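Local structure of neurotoxin (Clostridium botulinum, 1ZB7) at residues P126-N132 / I305-Q310; F296-A300 / K326-V330; V46-F50 / D75-K80; E23-D27 / A134-N139. The protein acts as a zinc endopeptidase, the light chain of a botulinum neurotoxin, that cleaves synaptobrevins (VAMP1, VAMP2 and VAMP3), VAMP2 at an Ala-Ala bond. All coordinates share one frame; numbering follows the deposited sequence.

Contact 1: residues P126-N132 / I305-Q310; sequences PDKFAAN and IVSSAQ
F129 O receives the backbone N of Q310 at 2.6 Å, the N-H arriving nearly head-on to the carbonyl. The same residue's N gives its hydrogen to S308 O at 2.9 Å, in the plane of that carbonyl, so F129 bonds on both sides of A309, its parallel bridge partner. A third backbone bond, S307 N to D127 O at 3.0 Å, extends the pairing back toward P126. The side chains of F129 and A309 lie on one face of this short ladder. There V306 CG1 sits over the centre of the F129 ring, 3.5 Å from the centroid and 11° off the normal, a CH-pi contact. V306 holds CG1 anti to its backbone N (chi1 169°), which brings that methyl over the ring, while CG2 rests against P126 O. On the other face K128 runs past S308, and its NZ makes weak, long bonds to S308 OG and A309 O. Beside the P126 end, I305 CD1 touches P126 CB at 3.7 Å. The two strands, 128-129 and 308-309, form a parallel pair; F129 packs on I316, Y319 and K320 of helix 316-327 and on L303 of helix 282-303.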
# COMPACT_ATOMS: atom_id res chain seq x y z
N PRO A 126 -31.04 23.16 -14.80
CA PRO A 126 -29.98 23.25 -15.78
C PRO A 126 -30.00 24.54 -16.59
O PRO A 126 -28.98 24.99 -17.05
CB PRO A 126 -30.28 22.05 -16.71
CG PRO A 126 -30.92 21.07 -15.80
CD PRO A 126 -31.89 21.98 -15.08
N ASP A 127 -31.18 25.13 -16.73
CA ASP A 127 -31.34 26.37 -17.42
C ASP A 127 -31.09 27.65 -16.57
O ASP A 127 -31.23 28.77 -17.10
CB ASP A 127 -32.64 26.38 -18.16
CG ASP A 127 -33.88 26.65 -17.28
OD1 ASP A 127 -33.88 26.38 -16.07
OD2 ASP A 127 -34.95 27.05 -17.87
N LYS A 128 -30.69 27.45 -15.31
CA LYS A 128 -30.29 28.57 -14.44
C LYS A 128 -28.88 28.49 -13.76
O LYS A 128 -28.27 27.45 -13.72
CB LYS A 128 -31.32 28.84 -13.35
CG LYS A 128 -32.45 29.64 -13.81
CD LYS A 128 -33.55 29.76 -12.79
CE LYS A 128 -34.81 30.39 -13.36
NZ LYS A 128 -34.90 31.84 -12.89
N PHE A 129 -28.34 29.68 -13.49
CA PHE A 129 -27.35 29.89 -12.59
C PHE A 129 -28.01 30.15 -11.20
O PHE A 129 -29.03 30.88 -11.10
CB PHE A 129 -26.43 31.04 -12.96
CG PHE A 129 -25.46 30.77 -14.15
CD1 PHE A 129 -24.83 29.54 -14.34
CD2 PHE A 129 -25.11 31.81 -15.00
CE1 PHE A 129 -23.87 29.36 -15.36
CE2 PHE A 129 -24.15 31.63 -16.00
CZ PHE A 129 -23.60 30.44 -16.24
N ALA A 130 -27.42 29.56 -10.18
CA ALA A 130 -27.85 29.68 -8.79
C ALA A 130 -26.56 29.90 -7.94
O ALA A 130 -25.81 28.99 -7.76
CB ALA A 130 -28.61 28.37 -8.35
N ALA A 131 -26.30 31.12 -7.52
CA ALA A 131 -25.17 31.46 -6.65
C ALA A 131 -25.46 31.18 -5.20
O ALA A 131 -24.57 31.02 -4.40
CB ALA A 131 -24.83 32.92 -6.83
N ASN A 132 -26.73 31.10 -4.85
CA ASN A 132 -27.13 31.05 -3.49
C ASN A 132 -27.19 29.62 -2.99
O ASN A 132 -28.22 29.23 -2.41
CB ASN A 132 -28.52 31.65 -3.35
CG ASN A 132 -29.54 30.88 -4.22
OD1 ASN A 132 -29.84 31.23 -5.45
ND2 ASN A 132 -30.09 29.79 -3.62
N ILE A 305 -27.75 26.05 -22.18
CA ILE A 305 -29.13 26.27 -21.90
C ILE A 305 -29.38 27.21 -20.79
O ILE A 305 -30.53 27.49 -20.55
CB ILE A 305 -29.99 24.94 -21.63
CG1 ILE A 305 -29.55 24.21 -20.42
CG2 ILE A 305 -30.10 24.06 -22.91
CD1 ILE A 305 -30.26 22.81 -20.31
N VAL A 306 -28.35 27.75 -20.15
CA VAL A 306 -28.53 28.75 -19.10
C VAL A 306 -28.94 29.99 -19.69
O VAL A 306 -28.42 30.39 -20.71
CB VAL A 306 -27.17 29.00 -18.16
CG1 VAL A 306 -27.31 30.26 -17.24
CG2 VAL A 306 -27.03 27.86 -17.39
N SER A 307 -30.05 30.50 -19.20
CA SER A 307 -30.66 31.75 -19.77
C SER A 307 -30.98 32.75 -18.65
O SER A 307 -31.37 33.86 -18.97
CB SER A 307 -31.87 31.35 -20.45
OG SER A 307 -32.73 30.82 -19.52
N SER A 308 -30.78 32.37 -17.37
CA SER A 308 -30.97 33.30 -16.29
C SER A 308 -30.42 32.73 -15.01
O SER A 308 -29.89 31.61 -14.93
CB SER A 308 -32.45 33.71 -16.11
OG SER A 308 -33.23 32.54 -15.82
N ALA A 309 -30.51 33.55 -13.99
CA ALA A 309 -30.04 33.28 -12.71
C ALA A 309 -31.21 33.23 -11.74
O ALA A 309 -32.20 33.85 -11.96
CB ALA A 309 -29.07 34.35 -12.31
N GLN A 310 -31.08 32.47 -10.65
CA GLN A 310 -32.15 32.40 -9.64
C GLN A 310 -32.41 33.73 -8.95
O GLN A 310 -33.60 34.05 -8.65
CB GLN A 310 -31.92 31.28 -8.64
CG GLN A 310 -32.67 29.95 -9.08
CD GLN A 310 -32.29 28.79 -8.17
OE1 GLN A 310 -31.58 29.00 -7.16
NE2 GLN A 310 -32.72 27.58 -8.53

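Contact 2: residues F296-A300 / K326-V330; sequences FQDIA and KYDFV
This is a buried, apolar contact in which helix 282-303 meets the C-terminal end of helix 316-327 and the residues just beyond it. F296 and Y327 form an edge-to-face aromatic pair: the Y327 edge is directed at the F296 face, the planes stand at 84° and the centroids are 5.0 Å apart. Y327 CD1 does the touching, poised over the middle of the F296 ring. One turn along the first helix, I299 CG2 lies over a face of the Y327 ring, 3.7 Å from CE2. The same methyl also meets the edge of F329, 3.8 Å from its CZ, and so touches both rings. I299 places CG2 anti to its backbone N, which carries this branch toward both aromatics. F329 lies with one face on A300 CB, 3.9 Å from the ring centroid, and its other face against Y327 CB. The Y327 hydroxyl takes a bond from K326 NZ at 2.8 Å and is also hydrogen-bonded to G186 O, so the polar end of this buried ring is satisfied. F344 of helix 341-354 also meets the F296 ring edge-to-face. D328, with positive phi, is the first residue to leave the helix and turns the chain so that F329 folds back onto helix 282-303. The result is a buried aromatic and aliphatic cluster joining two helices in the helical part of the light-chain zinc protease fold.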
# COMPACT_ATOMS: atom_id res chain seq x y z
N PHE A 296 -17.09 17.46 -17.71
CA PHE A 296 -16.90 18.69 -18.49
C PHE A 296 -18.02 18.86 -19.52
O PHE A 296 -18.56 19.98 -19.66
CB PHE A 296 -15.53 18.72 -19.15
CG PHE A 296 -14.38 19.17 -18.26
CD1 PHE A 296 -14.31 18.84 -16.90
CD2 PHE A 296 -13.33 19.86 -18.80
CE1 PHE A 296 -13.21 19.22 -16.10
CE2 PHE A 296 -12.22 20.24 -17.97
CZ PHE A 296 -12.19 19.90 -16.65
N GLN A 297 -18.35 17.77 -20.27
CA GLN A 297 -19.44 17.82 -21.22
C GLN A 297 -20.78 18.21 -20.54
O GLN A 297 -21.52 19.02 -21.05
CB GLN A 297 -19.59 16.52 -22.02
CG GLN A 297 -18.28 16.18 -22.82
CD GLN A 297 -18.23 14.73 -23.40
OE1 GLN A 297 -18.78 13.77 -22.80
NE2 GLN A 297 -17.57 14.58 -24.56
N ASP A 298 -21.05 17.67 -19.36
CA ASP A 298 -22.24 18.08 -18.62
C ASP A 298 -22.29 19.57 -18.34
O ASP A 298 -23.38 20.20 -18.42
CB ASP A 298 -22.40 17.27 -17.32
CG ASP A 298 -22.64 15.74 -17.57
OD1 ASP A 298 -23.06 15.25 -18.63
OD2 ASP A 298 -22.37 14.99 -16.64
N ILE A 299 -21.14 20.15 -18.02
CA ILE A 299 -21.03 21.59 -17.75
C ILE A 299 -21.25 22.37 -19.04
O ILE A 299 -22.02 23.33 -19.05
CB ILE A 299 -19.73 21.99 -17.04
CG1 ILE A 299 -19.70 21.33 -15.65
CG2 ILE A 299 -19.55 23.53 -17.00
CD1 ILE A 299 -20.94 21.56 -14.78
N ALA A 300 -20.59 21.93 -20.11
CA ALA A 300 -20.82 22.55 -21.43
C ALA A 300 -22.31 22.46 -21.84
O ALA A 300 -22.87 23.48 -22.22
CB ALA A 300 -19.85 21.98 -22.55
N LYS A 326 -12.27 28.66 -17.62
CA LYS A 326 -11.92 27.59 -16.64
C LYS A 326 -11.80 26.19 -17.24
O LYS A 326 -10.80 25.48 -16.98
CB LYS A 326 -12.90 27.58 -15.44
CG LYS A 326 -12.91 26.35 -14.54
CD LYS A 326 -13.84 26.49 -13.36
CE LYS A 326 -13.99 25.15 -12.57
NZ LYS A 326 -15.16 25.16 -11.70
N TYR A 327 -12.82 25.79 -18.02
CA TYR A 327 -12.89 24.41 -18.54
C TYR A 327 -12.27 24.30 -19.92
O TYR A 327 -12.17 23.21 -20.47
CB TYR A 327 -14.30 23.85 -18.58
CG TYR A 327 -14.98 23.76 -17.26
CD1 TYR A 327 -14.78 22.67 -16.41
CD2 TYR A 327 -15.81 24.81 -16.80
CE1 TYR A 327 -15.41 22.61 -15.13
CE2 TYR A 327 -16.40 24.80 -15.50
CZ TYR A 327 -16.24 23.67 -14.71
OH TYR A 327 -16.81 23.65 -13.46
N ASP A 328 -11.82 25.45 -20.45
CA ASP A 328 -11.22 25.56 -21.77
C ASP A 328 -12.10 24.96 -22.91
O ASP A 328 -11.64 24.32 -23.84
CB ASP A 328 -9.83 24.96 -21.70
CG ASP A 328 -8.94 25.34 -22.88
OD1 ASP A 328 -9.26 26.25 -23.63
OD2 ASP A 328 -7.89 24.67 -23.03
N PHE A 329 -13.40 25.23 -22.81
CA PHE A 329 -14.41 24.90 -23.84
C PHE A 329 -14.14 25.64 -25.12
O PHE A 329 -13.56 26.73 -25.10
CB PHE A 329 -15.78 25.29 -23.35
CG PHE A 329 -16.27 24.51 -22.16
CD1 PHE A 329 -15.96 23.18 -21.97
CD2 PHE A 329 -17.06 25.14 -21.18
CE1 PHE A 329 -16.43 22.48 -20.88
CE2 PHE A 329 -17.55 24.43 -20.10
CZ PHE A 329 -17.21 23.10 -19.96
N VAL A 330 -14.56 25.04 -26.25
CA VAL A 330 -14.63 25.76 -27.52
C VAL A 330 -16.05 26.30 -27.73
O VAL A 330 -17.01 25.79 -27.21
CB VAL A 330 -14.06 24.99 -28.71
CG1 VAL A 330 -12.55 24.85 -28.48
CG2 VAL A 330 -14.71 23.59 -28.88

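Contact 3: residues V46-F50 / D75-K80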
# COMPACT_ATOMS: atom_id res chain seq x y z
N VAL A 46 -8.54 32.02 7.75
CA VAL A 46 -9.30 32.13 8.98
C VAL A 46 -8.44 31.50 10.11
O VAL A 46 -8.40 30.29 10.25
CB VAL A 46 -10.66 31.46 8.91
CG1 VAL A 46 -11.48 31.79 10.13
CG2 VAL A 46 -11.46 31.93 7.67
N PRO A 47 -7.73 32.32 10.84
CA PRO A 47 -6.81 31.81 11.91
C PRO A 47 -7.53 31.42 13.19
O PRO A 47 -7.37 32.05 14.19
CB PRO A 47 -5.84 32.99 12.13
CG PRO A 47 -6.19 33.99 11.22
CD PRO A 47 -7.59 33.76 10.72
N GLU A 48 -8.34 30.38 13.10
CA GLU A 48 -9.10 29.94 14.19
C GLU A 48 -9.10 28.43 14.07
O GLU A 48 -8.95 27.87 13.01
CB GLU A 48 -10.58 30.33 14.08
CG GLU A 48 -10.93 31.77 13.85
CD GLU A 48 -11.15 32.53 15.14
OE1 GLU A 48 -11.57 31.84 16.11
OE2 GLU A 48 -10.97 33.81 15.13
N ARG A 49 -9.42 27.81 15.18
CA ARG A 49 -9.67 26.39 15.19
C ARG A 49 -10.99 26.10 14.50
O ARG A 49 -11.94 26.77 14.72
CB ARG A 49 -9.66 25.85 16.65
CG ARG A 49 -8.37 26.17 17.40
CD ARG A 49 -7.15 25.41 16.90
NE ARG A 49 -7.24 23.99 17.19
CZ ARG A 49 -6.94 23.41 18.35
NH1 ARG A 49 -6.42 24.12 19.32
NH2 ARG A 49 -7.11 22.11 18.51
N PHE A 50 -10.96 25.02 13.74
CA PHE A 50 -12.06 24.36 13.15
C PHE A 50 -12.89 23.51 14.08
O PHE A 50 -12.61 22.36 14.36
CB PHE A 50 -11.57 23.44 12.06
CG PHE A 50 -12.65 22.85 11.29
CD1 PHE A 50 -13.20 23.57 10.21
CD2 PHE A 50 -13.18 21.62 11.62
CE1 PHE A 50 -14.24 23.02 9.45
CE2 PHE A 50 -14.25 21.07 10.85
CZ PHE A 50 -14.78 21.80 9.77
N ASP A 75 -3.56 19.69 21.17
CA ASP A 75 -3.16 20.94 21.78
C ASP A 75 -4.32 21.91 21.84
O ASP A 75 -4.48 22.81 20.97
CB ASP A 75 -2.03 21.55 20.99
CG ASP A 75 -1.24 22.58 21.79
OD1 ASP A 75 -1.54 22.70 23.02
OD2 ASP A 75 -0.41 23.31 21.16
N PRO A 76 -5.12 21.81 22.89
CA PRO A 76 -6.28 22.68 23.04
C PRO A 76 -6.03 24.19 23.05
O PRO A 76 -6.92 24.96 22.86
CB PRO A 76 -6.81 22.31 24.38
CG PRO A 76 -6.11 21.22 24.83
CD PRO A 76 -4.99 20.87 23.97
N THR A 77 -4.80 24.57 23.23
CA THR A 77 -4.35 25.91 23.47
C THR A 77 -3.85 26.54 22.19
O THR A 77 -3.62 27.74 22.15
CB THR A 77 -3.22 25.75 24.49
OG1 THR A 77 -3.64 26.34 25.70
CG2 THR A 77 -1.82 26.24 24.03
N TYR A 78 -3.72 25.74 21.12
CA TYR A 78 -3.26 26.28 19.85
C TYR A 78 -4.32 27.25 19.35
O TYR A 78 -5.51 26.99 19.46
CB TYR A 78 -2.97 25.15 18.87
CG TYR A 78 -2.36 25.55 17.57
CD1 TYR A 78 -1.14 26.15 17.54
CD2 TYR A 78 -2.99 25.24 16.33
CE1 TYR A 78 -0.55 26.50 16.36
CE2 TYR A 78 -2.40 25.57 15.13
CZ TYR A 78 -1.19 26.23 15.13
OH TYR A 78 -0.53 26.56 13.93
N LEU A 79 -3.87 28.35 18.78
CA LEU A 79 -4.74 29.42 18.25
C LEU A 79 -5.77 30.08 19.16
O LEU A 79 -6.84 30.46 18.68
CB LEU A 79 -5.47 28.96 16.98
CG LEU A 79 -4.61 28.49 15.85
CD1 LEU A 79 -5.40 28.31 14.63
CD2 LEU A 79 -3.51 29.47 15.58
N LYS A 80 -5.52 30.20 20.44
CA LYS A 80 -6.41 30.88 21.36
C LYS A 80 -6.14 32.33 21.57
O LYS A 80 -7.06 33.05 21.84
CB LYS A 80 -6.36 30.26 22.76
CG LYS A 80 -6.77 28.83 22.75
CD LYS A 80 -8.09 28.56 21.99
CE LYS A 80 -7.91 27.35 21.06
NZ LYS A 80 -9.06 26.48 21.21
O HOH W 1 -6.52 19.96 20.67
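R49 NH1 grips two backbone carbonyls of the 75-80 loop. Its bond to Y78 O is 3.0 Å and fairly straight (161°), with the acceptor in the guanidinium plane. The bond to D75 O is 2.9 Å and more bent (134°), with that oxygen tilted out of the guanidinium plane. D75 O also accepts Y78 N, the bond of the type I turn D75-Y78, and the two donors come from opposite faces of its carbonyl plane. R49 is folded at chi2 and chi3 (both -69°), which curls the guanidinium in over the loop. Along the way its CD rests on L79 CB at 3.9 Å, while L79 CD1 reaches the E48 carbonyl carbon at 3.7 Å.

The other nitrogens are held as well. NH2 shares a water with D75 N, at 3.1 Å from NH2, and both NH2 and NE bond outside the two segments, to G164 O and P163 O respectively. The contact thus joins the loop after strand 43-46 to the one between strand 69-73 and helix 82-99. A type II turn T77-K80 follows the first, L79 N bonds to E84 OE2 in the first turn of that helix, and L79 packs on its F88. E48 points away and forms a salt bridge with K85.

K80 NZ comes 4.0 Å from R49 NH1, and makes a weak bond to P76 O. The guanidinium is held mainly by backbone carbonyls and a water, with D75 OD1 6.3 Å from NH1; its positive charge is probably stabilised by the negative ends of the carbonyl dipoles, which may offset the nearness of K80.

Contact 4: residues E23-D27 / A134-N139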
# COMPACT_ATOMS: atom_id res chain seq x y z
N GLU A 23 -19.18 33.59 7.90
CA GLU A 23 -19.81 32.43 8.46
C GLU A 23 -19.75 31.37 7.36
O GLU A 23 -20.52 31.38 6.45
CB GLU A 23 -21.20 32.85 8.88
CG GLU A 23 -21.82 32.03 9.91
CD GLU A 23 -22.58 30.92 9.31
OE1 GLU A 23 -23.77 31.21 8.97
OE2 GLU A 23 -21.95 29.83 9.15
N PRO A 24 -18.74 30.51 7.39
CA PRO A 24 -18.49 29.57 6.27
C PRO A 24 -19.17 28.19 6.28
O PRO A 24 -18.93 27.40 5.41
CB PRO A 24 -16.99 29.34 6.37
CG PRO A 24 -16.65 29.59 7.83
CD PRO A 24 -17.73 30.39 8.45
N PHE A 25 -19.96 27.90 7.29
CA PHE A 25 -20.63 26.60 7.43
C PHE A 25 -22.05 27.02 7.36
O PHE A 25 -22.43 27.96 8.05
CB PHE A 25 -20.28 25.95 8.79
CG PHE A 25 -18.80 25.88 9.05
CD1 PHE A 25 -17.97 25.16 8.17
CD2 PHE A 25 -18.22 26.55 10.14
CE1 PHE A 25 -16.61 25.12 8.37
CE2 PHE A 25 -16.83 26.49 10.37
CZ PHE A 25 -16.02 25.79 9.47
N ASN A 26 -22.84 26.45 6.50
CA ASN A 26 -24.19 27.05 6.30
C ASN A 26 -25.18 26.89 7.53
O ASN A 26 -24.86 26.28 8.55
CB ASN A 26 -24.72 26.66 4.91
CG ASN A 26 -23.65 26.86 3.82
OD1 ASN A 26 -22.74 26.03 3.68
ND2 ASN A 26 -23.70 27.99 3.09
N ASP A 27 -26.33 27.52 7.48
CA ASP A 27 -26.81 28.14 8.73
C ASP A 27 -27.80 27.37 9.63
O ASP A 27 -28.88 26.92 9.18
CB ASP A 27 -27.23 29.64 8.56
CG ASP A 27 -27.58 30.05 7.10
OD1 ASP A 27 -26.79 29.77 6.13
OD2 ASP A 27 -28.65 30.71 6.96
N ALA A 134 -24.86 26.08 -1.37
CA ALA A 134 -23.85 25.86 -0.33
C ALA A 134 -22.51 25.51 -0.92
O ALA A 134 -21.49 25.85 -0.32
CB ALA A 134 -24.32 24.76 0.65
N ASN A 135 -22.48 24.93 -2.13
CA ASN A 135 -21.19 24.71 -2.80
C ASN A 135 -20.56 25.98 -3.41
O ASN A 135 -19.43 25.93 -3.93
CB ASN A 135 -21.25 23.59 -3.88
CG ASN A 135 -22.31 23.79 -4.92
OD1 ASN A 135 -23.52 23.86 -4.60
ND2 ASN A 135 -21.90 23.78 -6.22
N VAL A 136 -21.31 27.08 -3.42
CA VAL A 136 -20.86 28.28 -4.06
C VAL A 136 -20.55 29.47 -3.09
O VAL A 136 -19.49 30.10 -3.21
CB VAL A 136 -21.85 28.75 -5.20
CG1 VAL A 136 -21.46 30.14 -5.68
CG2 VAL A 136 -21.83 27.79 -6.42
N SER A 137 -21.51 29.75 -2.21
CA SER A 137 -21.64 30.96 -1.37
C SER A 137 -21.70 30.68 0.16
O SER A 137 -22.31 29.70 0.62
CB SER A 137 -22.89 31.78 -1.71
OG SER A 137 -22.84 32.36 -3.05
N ILE A 138 -21.03 31.55 0.90
CA ILE A 138 -21.10 31.70 2.36
C ILE A 138 -21.67 33.06 2.72
O ILE A 138 -21.87 33.92 1.87
CB ILE A 138 -19.69 31.53 3.02
CG1 ILE A 138 -18.65 32.58 2.55
CG2 ILE A 138 -19.16 30.16 2.66
CD1 ILE A 138 -17.36 32.59 3.43
N ASN A 139 -21.95 33.25 4.00
CA ASN A 139 -22.42 34.53 4.53
C ASN A 139 -21.22 35.38 4.95
O ASN A 139 -20.31 34.93 5.65
CB ASN A 139 -23.21 34.35 5.79
CG ASN A 139 -24.56 33.65 5.59
OD1 ASN A 139 -25.30 33.93 4.68
ND2 ASN A 139 -24.89 32.76 6.54
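E23 and N139 form an antiparallel hydrogen-bonded pair, with E23 N to N139 O at 2.9 Å and nearly straight (170°). The return bond, N139 N to E23 O, is weak at 3.4 Å. Beyond E23 the first segment leaves its strand and turns through P24 to D27, while 134-136 approaches as loop before the strand 137-142 sets in.

The E23 and N139 side chains lie side by side, pointing the same way from the ladder. N139 ND2 gives a hydrogen to E23 OE1 at 3.1 Å; the oxygen lies in the amide plane, but the amide nitrogen meets the carboxylate from above its plane, the two groups being turned 65° apart. D27 OD1 comes within 3.6 Å of the same ND2, so two carboxylates lie close to one amide. With CG anti to the carbonyl carbon (chi1 -47°), N26 swings its amide across the second segment: ND2 bonds weakly to S137 O at 3.3 Å, and OD1 touches A134 CB at 3.6 Å. I138 CG2 packs on P24 CA at 3.7 Å.

R190 bridges the two segments, bonding P24 O through NH2 and A134 O through NE. Strand 19-23 lies between 34-38 and 137-142 in the mixed sheet, 150-155 flanks 137-142 beyond, and P24 and I138 both rest on I159 of strand 158-161.

Overall arrangement
All four contacts belong to the zinc protease domain. Contact 4 pairs strands of the large mixed sheet; contact 3 joins the loop after its strand 43-46 to the loop leading into helix 82-99, and is nested along the chain inside the loop closed by contact 4. F50 and F25 pack together where these two touch; their centres are about 21 Å apart. Contact 4 also meets contact 1, about 19 Å away between centres, through A131 O and S137 OG, as strand 128-129 leads into strand 137-142. Contacts 1 and 2, centres about 16 Å apart, alternate along the chain and share the run from helix 282-303 through strand 308-309 to helix 316-327, so contacts 4 and 1 probably help link the sheet to this helical region.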